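Local coordinates for protein Serpin48 (Tenebrio molitor, PDB 3OZQ) that inhibits the serine protease SPE as a highly specific serpin of insect innate immunity, at residues E25-E30 / A369-T374; P269-E274 / H354-Y359; K96-T101 / N137-E142. One frame throughout, in Å; residues are numbered along the deposited sequence.

Contact 1: E25-E30 / A369-T374; sequences EVLKTE and AGRVTT
L27, near the C-terminal end of helix 10-29, sends its CD2 methyl onto the guanidinium group of R371, which reaches out from strand 365-372. The pair is a worked example of how a buried arginine can be both packed and bonded. The two side chains run at about a right angle to each other. CD2 of L27 lies over one face of the flat group, displaced toward its rim, 3.1 Å from R371 NH1 and 3.4 Å from R371 CZ. On the opposite face sits the methyl CG2 of T373, 3.7 Å above the guanidinium plane, so the group is sandwiched between two apolar branches. The exact closeness of L27 CD2 to R371 NH1 is doubtful, the leucine's chi1 of -115° being nearly eclipsed. R371, extended from CG to NE, carries its guanidinium across to the helix; the nearest CA atoms of the two segments, L27 and G370, are 9.3 Å apart. The backbone carbonyl E30 O comes within 3.2 Å of R371 NH2, but the angle is too poor for a hydrogen bond. The polar partners stand elsewhere: R371 NE donates to the carbonyl of A32, just beyond the helix, and NH1 forms a salt bridge with E247. Methyls thus hold the faces of the group while oxygens take its N-H groups. This division of labour fixes the rotation of the guanidinium and lets a charged side chain join helix 10-29 to sheet B of the serpin fold, with E247 probably balancing its charge.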
loop_
_atom_site.group_PDB
_atom_site.type_symbol
_atom_site.label_atom_id
_atom_site.label_comp_id
_atom_site.label_asym_id
_atom_site.label_seq_id
_atom_site.Cartn_x
_atom_site.Cartn_y
_atom_site.Cartn_z
ATOM N N GLU A 25 4.021 3.538 -11.903
ATOM C CA GLU A 25 2.811 3.288 -12.670
ATOM C C GLU A 25 1.634 4.102 -12.143
ATOM O O GLU A 25 0.932 4.757 -12.911
ATOM C CB GLU A 25 2.476 1.798 -12.640
ATOM C CG GLU A 25 2.225 1.215 -13.999
ATOM C CD GLU A 25 3.223 1.702 -15.029
ATOM O OE1 GLU A 25 4.438 1.509 -14.826
ATOM O OE2 GLU A 25 2.786 2.279 -16.047
ATOM N N VAL A 26 1.424 4.076 -10.830
ATOM C CA VAL A 26 0.263 4.756 -10.253
ATOM C C VAL A 26 0.267 6.248 -10.562
ATOM O O VAL A 26 -0.779 6.836 -10.839
ATOM C CB VAL A 26 0.131 4.512 -8.747
ATOM C CG1 VAL A 26 -0.876 5.494 -8.133
ATOM C CG2 VAL A 26 -0.295 3.080 -8.500
ATOM N N LEU A 27 1.456 6.840 -10.514
ATOM C CA LEU A 27 1.678 8.226 -10.897
ATOM C C LEU A 27 0.965 8.601 -12.185
ATOM O O LEU A 27 0.408 9.692 -12.296
ATOM C CB LEU A 27 3.175 8.449 -11.103
ATOM C CG LEU A 27 3.892 9.404 -10.168
ATOM C CD1 LEU A 27 5.384 9.359 -10.472
ATOM C CD2 LEU A 27 3.329 10.816 -10.322
ATOM N N LYS A 28 1.011 7.703 -13.164
ATOM C CA LYS A 28 0.473 7.972 -14.492
ATOM C C LYS A 28 -0.989 8.372 -14.453
ATOM O O LYS A 28 -1.426 9.213 -15.231
ATOM C CB LYS A 28 0.635 6.747 -15.402
ATOM C CG LYS A 28 2.073 6.443 -15.812
ATOM C CD LYS A 28 2.117 5.174 -16.665
ATOM C CE LYS A 28 3.504 4.888 -17.208
ATOM N NZ LYS A 28 3.496 3.638 -18.021
ATOM N N THR A 29 -1.741 7.767 -13.543
ATOM C CA THR A 29 -3.172 8.015 -13.461
ATOM C C THR A 29 -3.529 8.942 -12.296
ATOM O O THR A 29 -4.576 9.590 -12.303
ATOM C CB THR A 29 -3.964 6.685 -13.379
ATOM O OG1 THR A 29 -5.371 6.952 -13.292
ATOM C CG2 THR A 29 -3.535 5.876 -12.179
ATOM N N GLU A 30 -2.664 9.013 -11.292
ATOM C CA GLU A 30 -2.901 9.930 -10.176
ATOM C C GLU A 30 -2.192 11.273 -10.395
ATOM O O GLU A 30 -0.987 11.317 -10.643
ATOM C CB GLU A 30 -2.494 9.283 -8.844
ATOM C CG GLU A 30 -3.375 8.086 -8.446
ATOM C CD GLU A 30 -4.829 8.486 -8.223
ATOM O OE1 GLU A 30 -5.738 7.726 -8.635
ATOM O OE2 GLU A 30 -5.054 9.587 -7.659
ATOM N N ALA A 369 3.160 3.342 0.290
ATOM C CA ALA A 369 3.945 4.431 -0.253
ATOM C C ALA A 369 2.996 5.436 -0.907
ATOM O O ALA A 369 1.881 5.090 -1.274
ATOM C CB ALA A 369 4.949 3.921 -1.244
ATOM N N GLY A 370 3.427 6.678 -1.028
ATOM C CA GLY A 370 2.573 7.675 -1.643
ATOM C C GLY A 370 3.225 9.039 -1.665
ATOM O O GLY A 370 4.418 9.192 -1.411
ATOM N N ARG A 371 2.420 10.040 -1.982
ATOM C CA ARG A 371 2.936 11.374 -2.103
ATOM C C ARG A 371 1.850 12.365 -1.743
ATOM O O ARG A 371 0.647 12.057 -1.797
ATOM C CB ARG A 371 3.429 11.616 -3.524
ATOM C CG ARG A 371 2.329 11.863 -4.491
ATOM C CD ARG A 371 2.870 12.072 -5.868
ATOM N NE ARG A 371 1.787 12.339 -6.798
ATOM C CZ ARG A 371 1.958 12.891 -7.990
ATOM N NH1 ARG A 371 3.177 13.230 -8.387
ATOM N NH2 ARG A 371 0.912 13.108 -8.777
ATOM N N VAL A 372 2.299 13.547 -1.333
ATOM C CA VAL A 372 1.435 14.679 -1.095
ATOM C C VAL A 372 1.990 15.823 -1.938
ATOM O O VAL A 372 3.164 16.178 -1.802
ATOM C CB VAL A 372 1.509 15.124 0.369
ATOM C CG1 VAL A 372 0.755 16.454 0.552
ATOM C CG2 VAL A 372 0.975 14.036 1.293
ATOM N N THR A 373 1.165 16.366 -2.826
ATOM C CA THR A 373 1.553 17.511 -3.638
ATOM C C THR A 373 0.614 18.667 -3.340
ATOM O O THR A 373 0.838 19.789 -3.797
ATOM C CB THR A 373 1.436 17.223 -5.144
ATOM O OG1 THR A 373 0.050 17.137 -5.496
ATOM C CG2 THR A 373 2.148 15.923 -5.510
ATOM N N THR A 374 -0.440 18.388 -2.580
ATOM C CA THR A 374 -1.466 19.388 -2.315
ATOM C C THR A 374 -2.136 19.162 -0.961
ATOM O O THR A 374 -2.378 18.024 -0.561
ATOM C CB THR A 374 -2.538 19.386 -3.431
ATOM O OG1 THR A 374 -3.152 20.673 -3.510
ATOM C CG2 THR A 374 -3.612 18.343 -3.147
#

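Contact 2: P269-E274 / H354-Y359; sequences PKFKIE and HPFIFY
F271, on strand 260-278, projects its ring toward F356 and F358 of strand 356-362, and the three phenylalanines form a buried aromatic cluster. The axes of the strand segments 271-274 and 356-359 approach to 12.3 Å, at 75°, a layer-to-layer packing between sheets A and B of the serpin fold with side chains bridging the gap. The F271 side chain illustrates how that space is filled. From CB, the first torsion places CG between the backbone N and the carbonyl carbon (chi1 61°), and the ring then extends into the interface over V372 of strand 365-372, a neighbour in sheet B. CD2 of the F271 ring lies 4.1 Å from CD1 of I273 in its own strand. One rim of the ring, through CE1, meets the CZ atom of F356 at 4.1 Å. Here the edge of F356 is directed at the face of F271 in a T-shaped pair, with centroids 5.8 Å apart. The other rim, through CE2, lies above one face of F358, 4.1 Å from F358 CE2, toward the border of that ring. These two rings are tilted against each other, neither stacked nor T-shaped. At the tip, CZ of F271 lies about equally far from both rings, 4.4 Å from F358 CD2 and 4.5 Å from F356 CE1. I273 adds its CD1 methyl at the edge of the F358 ring, 3.7 Å from F358 CE2; I273 and F358 reach toward each other from opposite directions. Every group meeting across this interface is hydrocarbon, so its cohesion rests on dispersion, ring-edge electrostatics and the exclusion of water, and polar pairing is left to the backbone bonds within each sheet.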
loop_
_atom_site.group_PDB
_atom_site.type_symbol
_atom_site.label_atom_id
_atom_site.label_comp_id
_atom_site.label_asym_id
_atom_site.label_seq_id
_atom_site.Cartn_x
_atom_site.Cartn_y
_atom_site.Cartn_z
ATOM N N PRO A 269 2.875 18.667 8.270
ATOM C CA PRO A 269 1.447 18.932 8.113
ATOM C C PRO A 269 0.638 17.701 8.479
ATOM O O PRO A 269 1.094 16.560 8.275
ATOM C CB PRO A 269 1.292 19.180 6.606
ATOM C CG PRO A 269 2.671 19.449 6.096
ATOM C CD PRO A 269 3.599 18.691 6.990
ATOM N N LYS A 270 -0.568 17.898 8.988
ATOM C CA LYS A 270 -1.458 16.750 9.038
ATOM C C LYS A 270 -2.005 16.491 7.637
ATOM O O LYS A 270 -2.138 17.404 6.826
ATOM C CB LYS A 270 -2.558 16.921 10.084
ATOM C CG LYS A 270 -3.411 18.162 9.940
ATOM C CD LYS A 270 -4.364 18.259 11.116
ATOM C CE LYS A 270 -3.622 18.050 12.420
ATOM N NZ LYS A 270 -4.570 17.668 13.504
ATOM N N PHE A 271 -2.274 15.232 7.321
ATOM C CA PHE A 271 -2.780 14.924 6.001
ATOM C C PHE A 271 -3.625 13.664 5.980
ATOM O O PHE A 271 -3.424 12.743 6.766
ATOM C CB PHE A 271 -1.662 14.874 4.942
ATOM C CG PHE A 271 -0.603 13.813 5.189
ATOM C CD1 PHE A 271 0.521 14.093 5.952
ATOM C CD2 PHE A 271 -0.720 12.551 4.626
ATOM C CE1 PHE A 271 1.505 13.133 6.163
ATOM C CE2 PHE A 271 0.265 11.587 4.830
ATOM C CZ PHE A 271 1.373 11.874 5.605
ATOM N N LYS A 272 -4.603 13.666 5.095
ATOM C CA LYS A 272 -5.442 12.506 4.882
ATOM C C LYS A 272 -5.458 12.258 3.393
ATOM O O LYS A 272 -5.572 13.203 2.604
ATOM C CB LYS A 272 -6.853 12.767 5.408
ATOM C CG LYS A 272 -7.694 11.511 5.508
ATOM C CD LYS A 272 -8.996 11.768 6.256
ATOM C CE LYS A 272 -10.014 10.672 5.975
ATOM N NZ LYS A 272 -11.362 10.993 6.543
ATOM N N ILE A 273 -5.299 10.996 3.002
ATOM C CA ILE A 273 -5.374 10.611 1.602
ATOM C C ILE A 273 -6.215 9.351 1.423
ATOM O O ILE A 273 -6.077 8.389 2.179
ATOM C CB ILE A 273 -3.987 10.311 0.997
ATOM C CG1 ILE A 273 -2.999 11.456 1.283
ATOM C CG2 ILE A 273 -4.134 9.995 -0.502
ATOM C CD1 ILE A 273 -1.528 11.132 0.914
ATOM N N GLU A 274 -7.070 9.365 0.408
ATOM C CA GLU A 274 -7.829 8.187 -0.004
ATOM C C GLU A 274 -7.557 7.896 -1.465
ATOM O O GLU A 274 -7.694 8.775 -2.311
ATOM C CB GLU A 274 -9.328 8.406 0.183
ATOM C CG GLU A 274 -9.837 8.185 1.592
ATOM C CD GLU A 274 -11.284 7.684 1.611
ATOM O OE1 GLU A 274 -11.550 6.625 0.981
ATOM O OE2 GLU A 274 -12.145 8.355 2.242
ATOM N N HIS A 354 6.562 21.632 1.448
ATOM C CA HIS A 354 6.390 21.513 0.007
ATOM C C HIS A 354 6.213 20.012 -0.283
ATOM O O HIS A 354 6.383 19.198 0.621
ATOM C CB HIS A 354 7.582 22.114 -0.751
ATOM C CG HIS A 354 8.912 21.552 -0.348
ATOM N ND1 HIS A 354 9.531 21.878 0.839
ATOM C CD2 HIS A 354 9.754 20.711 -0.992
ATOM C CE1 HIS A 354 10.690 21.252 0.916
ATOM N NE2 HIS A 354 10.850 20.536 -0.182
ATOM N N PRO A 355 5.853 19.656 -1.524
ATOM C CA PRO A 355 5.480 18.273 -1.874
ATOM C C PRO A 355 6.553 17.228 -1.564
ATOM O O PRO A 355 7.743 17.473 -1.759
ATOM C CB PRO A 355 5.227 18.355 -3.375
ATOM C CG PRO A 355 4.738 19.746 -3.575
ATOM C CD PRO A 355 5.571 20.585 -2.633
ATOM N N PHE A 356 6.118 16.071 -1.077
ATOM C CA PHE A 356 7.029 15.040 -0.599
ATOM C C PHE A 356 6.497 13.630 -0.867
ATOM O O PHE A 356 5.305 13.439 -1.059
ATOM C CB PHE A 356 7.261 15.204 0.895
ATOM C CG PHE A 356 6.008 15.138 1.725
ATOM C CD1 PHE A 356 5.650 13.971 2.372
ATOM C CD2 PHE A 356 5.198 16.248 1.874
ATOM C CE1 PHE A 356 4.504 13.914 3.148
ATOM C CE2 PHE A 356 4.050 16.196 2.650
ATOM C CZ PHE A 356 3.700 15.031 3.282
ATOM N N ILE A 357 7.408 12.659 -0.856
ATOM C CA ILE A 357 7.070 11.245 -0.904
ATOM C C ILE A 357 7.135 10.725 0.530
ATOM O O ILE A 357 7.924 11.217 1.328
ATOM C CB ILE A 357 8.098 10.491 -1.778
ATOM C CG1 ILE A 357 7.980 10.922 -3.241
ATOM C CG2 ILE A 357 7.980 8.976 -1.621
ATOM C CD1 ILE A 357 9.060 10.317 -4.134
ATOM N N PHE A 358 6.301 9.745 0.863
ATOM C CA PHE A 358 6.372 9.090 2.163
ATOM C C PHE A 358 6.155 7.593 2.002
ATOM O O PHE A 358 5.607 7.135 0.999
ATOM C CB PHE A 358 5.310 9.627 3.112
ATOM C CG PHE A 358 3.919 9.353 2.652
ATOM C CD1 PHE A 358 3.303 8.140 2.928
ATOM C CD2 PHE A 358 3.234 10.289 1.897
ATOM C CE1 PHE A 358 2.013 7.878 2.485
ATOM C CE2 PHE A 358 1.955 10.034 1.459
ATOM C CZ PHE A 358 1.343 8.817 1.741
ATOM N N TYR A 359 6.580 6.830 3.001
ATOM C CA TYR A 359 6.308 5.407 2.993
ATOM C C TYR A 359 6.366 4.827 4.388
ATOM O O TYR A 359 7.140 5.279 5.230
ATOM C CB TYR A 359 7.217 4.644 2.010
ATOM C CG TYR A 359 8.711 4.659 2.312
ATOM C CD1 TYR A 359 9.568 5.513 1.625
ATOM C CD2 TYR A 359 9.265 3.779 3.238
ATOM C CE1 TYR A 359 10.934 5.517 1.874
ATOM C CE2 TYR A 359 10.639 3.782 3.502
ATOM C CZ TYR A 359 11.458 4.653 2.810
ATOM O OH TYR A 359 12.812 4.663 3.046
#

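Contact 3: K96-T101 / N137-E142; sequences KIYVKT and NAWVEE
Strand 90-100 is crossed by a turn of helix 129-143, with the CA atoms of K96 and V140 8.8 Å apart, in the serpin arrangement where the helix known as F lies across sheet A. W139 turns its indole toward the strand, CG being anti to the backbone N (chi1 -178°), and the K96 chain folds over one face of it. K96 CE sits over the six-membered ring of W139, 3.5 Å from its centroid, in a CH-pi contact. The ammonium follows as a cation-pi partner: NZ of K96 is 3.7 Å from the centroid of the five-membered ring of W139, only 13° off the normal. Bends at chi2 and chi3 carry the lysine along the indole. NZ also makes a salt bridge with E122 and a hydrogen bond with Q120, both on strand 120-124, so this buried charge is gripped from several directions and its ionised form is probably stabilised. Beside it, CG of K96 packs over one face of the Y98 ring, toward its rim. The phenol oxygen reaches the root of the tryptophan, with Y98 OH 3.3 Å from W139 CB.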
loop_
_atom_site.group_PDB
_atom_site.type_symbol
_atom_site.label_atom_id
_atom_site.label_comp_id
_atom_site.label_asym_id
_atom_site.label_seq_id
_atom_site.Cartn_x
_atom_site.Cartn_y
_atom_site.Cartn_z
ATOM N N LYS A 96 -10.349 -10.140 -1.052
ATOM C CA LYS A 96 -11.254 -11.188 -1.491
ATOM C C LYS A 96 -11.174 -11.416 -2.987
ATOM O O LYS A 96 -10.920 -10.496 -3.767
ATOM C CB LYS A 96 -12.677 -10.839 -1.077
ATOM C CG LYS A 96 -13.715 -11.736 -1.679
ATOM C CD LYS A 96 -14.327 -12.640 -0.674
ATOM C CE LYS A 96 -15.248 -11.890 0.239
ATOM N NZ LYS A 96 -16.282 -12.843 0.761
ATOM N N ILE A 97 -11.389 -12.664 -3.389
ATOM C CA ILE A 97 -11.439 -13.002 -4.793
ATOM C C ILE A 97 -12.841 -13.490 -5.062
ATOM O O ILE A 97 -13.200 -14.586 -4.649
ATOM C CB ILE A 97 -10.403 -14.081 -5.151
ATOM C CG1 ILE A 97 -8.983 -13.527 -4.946
ATOM C CG2 ILE A 97 -10.580 -14.544 -6.589
ATOM C CD1 ILE A 97 -7.897 -14.394 -5.574
ATOM N N TYR A 98 -13.649 -12.649 -5.697
ATOM C CA TYR A 98 -15.017 -13.026 -6.059
ATOM C C TYR A 98 -15.028 -13.664 -7.438
ATOM O O TYR A 98 -14.420 -13.126 -8.364
ATOM C CB TYR A 98 -15.928 -11.807 -6.068
ATOM C CG TYR A 98 -16.307 -11.307 -4.703
ATOM C CD1 TYR A 98 -17.417 -11.813 -4.040
ATOM C CD2 TYR A 98 -15.549 -10.328 -4.070
ATOM C CE1 TYR A 98 -17.765 -11.349 -2.791
ATOM C CE2 TYR A 98 -15.890 -9.855 -2.828
ATOM C CZ TYR A 98 -16.997 -10.363 -2.189
ATOM O OH TYR A 98 -17.325 -9.890 -0.943
ATOM N N VAL A 99 -15.746 -14.788 -7.566
ATOM C CA VAL A 99 -15.757 -15.584 -8.790
ATOM C C VAL A 99 -17.172 -15.830 -9.374
ATOM O O VAL A 99 -18.134 -16.053 -8.642
ATOM C CB VAL A 99 -15.024 -16.933 -8.563
ATOM C CG1 VAL A 99 -14.990 -17.741 -9.834
ATOM C CG2 VAL A 99 -13.590 -16.674 -8.042
ATOM N N LYS A 100 -17.269 -15.763 -10.696
ATOM C CA LYS A 100 -18.524 -15.914 -11.443
ATOM C C LYS A 100 -19.301 -17.139 -10.941
ATOM O O LYS A 100 -18.708 -18.208 -10.813
ATOM C CB LYS A 100 -18.159 -16.073 -12.922
ATOM C CG LYS A 100 -19.291 -16.084 -13.933
ATOM C CD LYS A 100 -18.696 -16.172 -15.336
ATOM C CE LYS A 100 -19.736 -16.572 -16.395
ATOM N NZ LYS A 100 -20.696 -15.470 -16.724
ATOM N N THR A 101 -20.600 -16.992 -10.647
ATOM C CA THR A 101 -21.349 -18.084 -9.989
ATOM C C THR A 101 -21.278 -19.397 -10.758
ATOM O O THR A 101 -21.290 -20.473 -10.162
ATOM C CB THR A 101 -22.856 -17.767 -9.639
ATOM O OG1 THR A 101 -23.435 -16.862 -10.589
ATOM C CG2 THR A 101 -22.981 -17.170 -8.242
ATOM N N ASN A 137 -19.034 -4.504 -1.777
ATOM C CA ASN A 137 -18.776 -3.318 -0.962
ATOM C C ASN A 137 -19.225 -3.460 0.481
ATOM O O ASN A 137 -18.605 -2.908 1.384
ATOM C CB ASN A 137 -19.425 -2.078 -1.583
ATOM C CG ASN A 137 -18.802 -1.710 -2.909
ATOM O OD1 ASN A 137 -17.704 -2.171 -3.236
ATOM N ND2 ASN A 137 -19.493 -0.880 -3.683
ATOM N N ALA A 138 -20.318 -4.186 0.699
ATOM C CA ALA A 138 -20.857 -4.317 2.046
ATOM C C ALA A 138 -19.917 -5.201 2.846
ATOM O O ALA A 138 -19.685 -4.960 4.034
ATOM C CB ALA A 138 -22.272 -4.903 2.021
ATOM N N TRP A 139 -19.369 -6.208 2.176
ATOM C CA TRP A 139 -18.408 -7.105 2.791
ATOM C C TRP A 139 -17.181 -6.304 3.218
ATOM O O TRP A 139 -16.738 -6.389 4.361
ATOM C CB TRP A 139 -17.995 -8.232 1.841
ATOM C CG TRP A 139 -17.027 -9.182 2.504
ATOM C CD1 TRP A 139 -17.339 -10.198 3.359
ATOM C CD2 TRP A 139 -15.593 -9.165 2.407
ATOM N NE1 TRP A 139 -16.194 -10.827 3.786
ATOM C CE2 TRP A 139 -15.108 -10.215 3.215
ATOM C CE3 TRP A 139 -14.676 -8.380 1.697
ATOM C CZ2 TRP A 139 -13.745 -10.497 3.340
ATOM C CZ3 TRP A 139 -13.316 -8.662 1.825
ATOM C CH2 TRP A 139 -12.867 -9.711 2.638
ATOM N N VAL A 140 -16.651 -5.517 2.286
ATOM C CA VAL A 140 -15.521 -4.636 2.575
ATOM C C VAL A 140 -15.802 -3.721 3.768
ATOM O O VAL A 140 -14.937 -3.513 4.616
ATOM C CB VAL A 140 -15.158 -3.770 1.353
ATOM C CG1 VAL A 140 -14.333 -2.528 1.783
ATOM C CG2 VAL A 140 -14.412 -4.593 0.320
ATOM N N GLU A 141 -17.012 -3.174 3.838
ATOM C CA GLU A 141 -17.348 -2.282 4.945
ATOM C C GLU A 141 -17.329 -3.033 6.265
ATOM O O GLU A 141 -16.688 -2.597 7.208
ATOM C CB GLU A 141 -18.705 -1.607 4.739
ATOM C CG GLU A 141 -18.707 -0.541 3.655
ATOM C CD GLU A 141 -19.934 0.366 3.716
ATOM O OE1 GLU A 141 -20.660 0.436 2.703
ATOM O OE2 GLU A 141 -20.172 1.017 4.763
ATOM N N GLU A 142 -18.030 -4.164 6.339
ATOM C CA GLU A 142 -18.035 -4.944 7.575
ATOM C C GLU A 142 -16.610 -5.280 8.033
ATOM O O GLU A 142 -16.315 -5.275 9.225
ATOM C CB GLU A 142 -18.842 -6.230 7.413
ATOM C CG GLU A 142 -18.223 -7.441 8.109
ATOM C CD GLU A 142 -18.251 -8.713 7.247
ATOM O OE1 GLU A 142 -19.316 -9.038 6.662
ATOM O OE2 GLU A 142 -17.199 -9.387 7.150
#

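In the fold
Contacts 1 and 2 are neighbours, their centres about 10 Å apart, whereas the centre of contact 3 lies about 27 Å and about 30 Å from theirs. Strands 356-362 and 365-372 follow each other in the chain and pair antiparallel, so contacts 1 and 2 share sheet B and touch through backbone bonds such as G370 O to F358 N, 3.0 Å. Along the chain contact 1 encloses both others, and contact 3 closes before contact 2 opens. Contacts 2 and 3 stand on opposite sides of the chain's centre: one packs sheet A on sheet B, the other seats a helix on sheet A. Together they tie the terminal regions and both sheets into one serpin body.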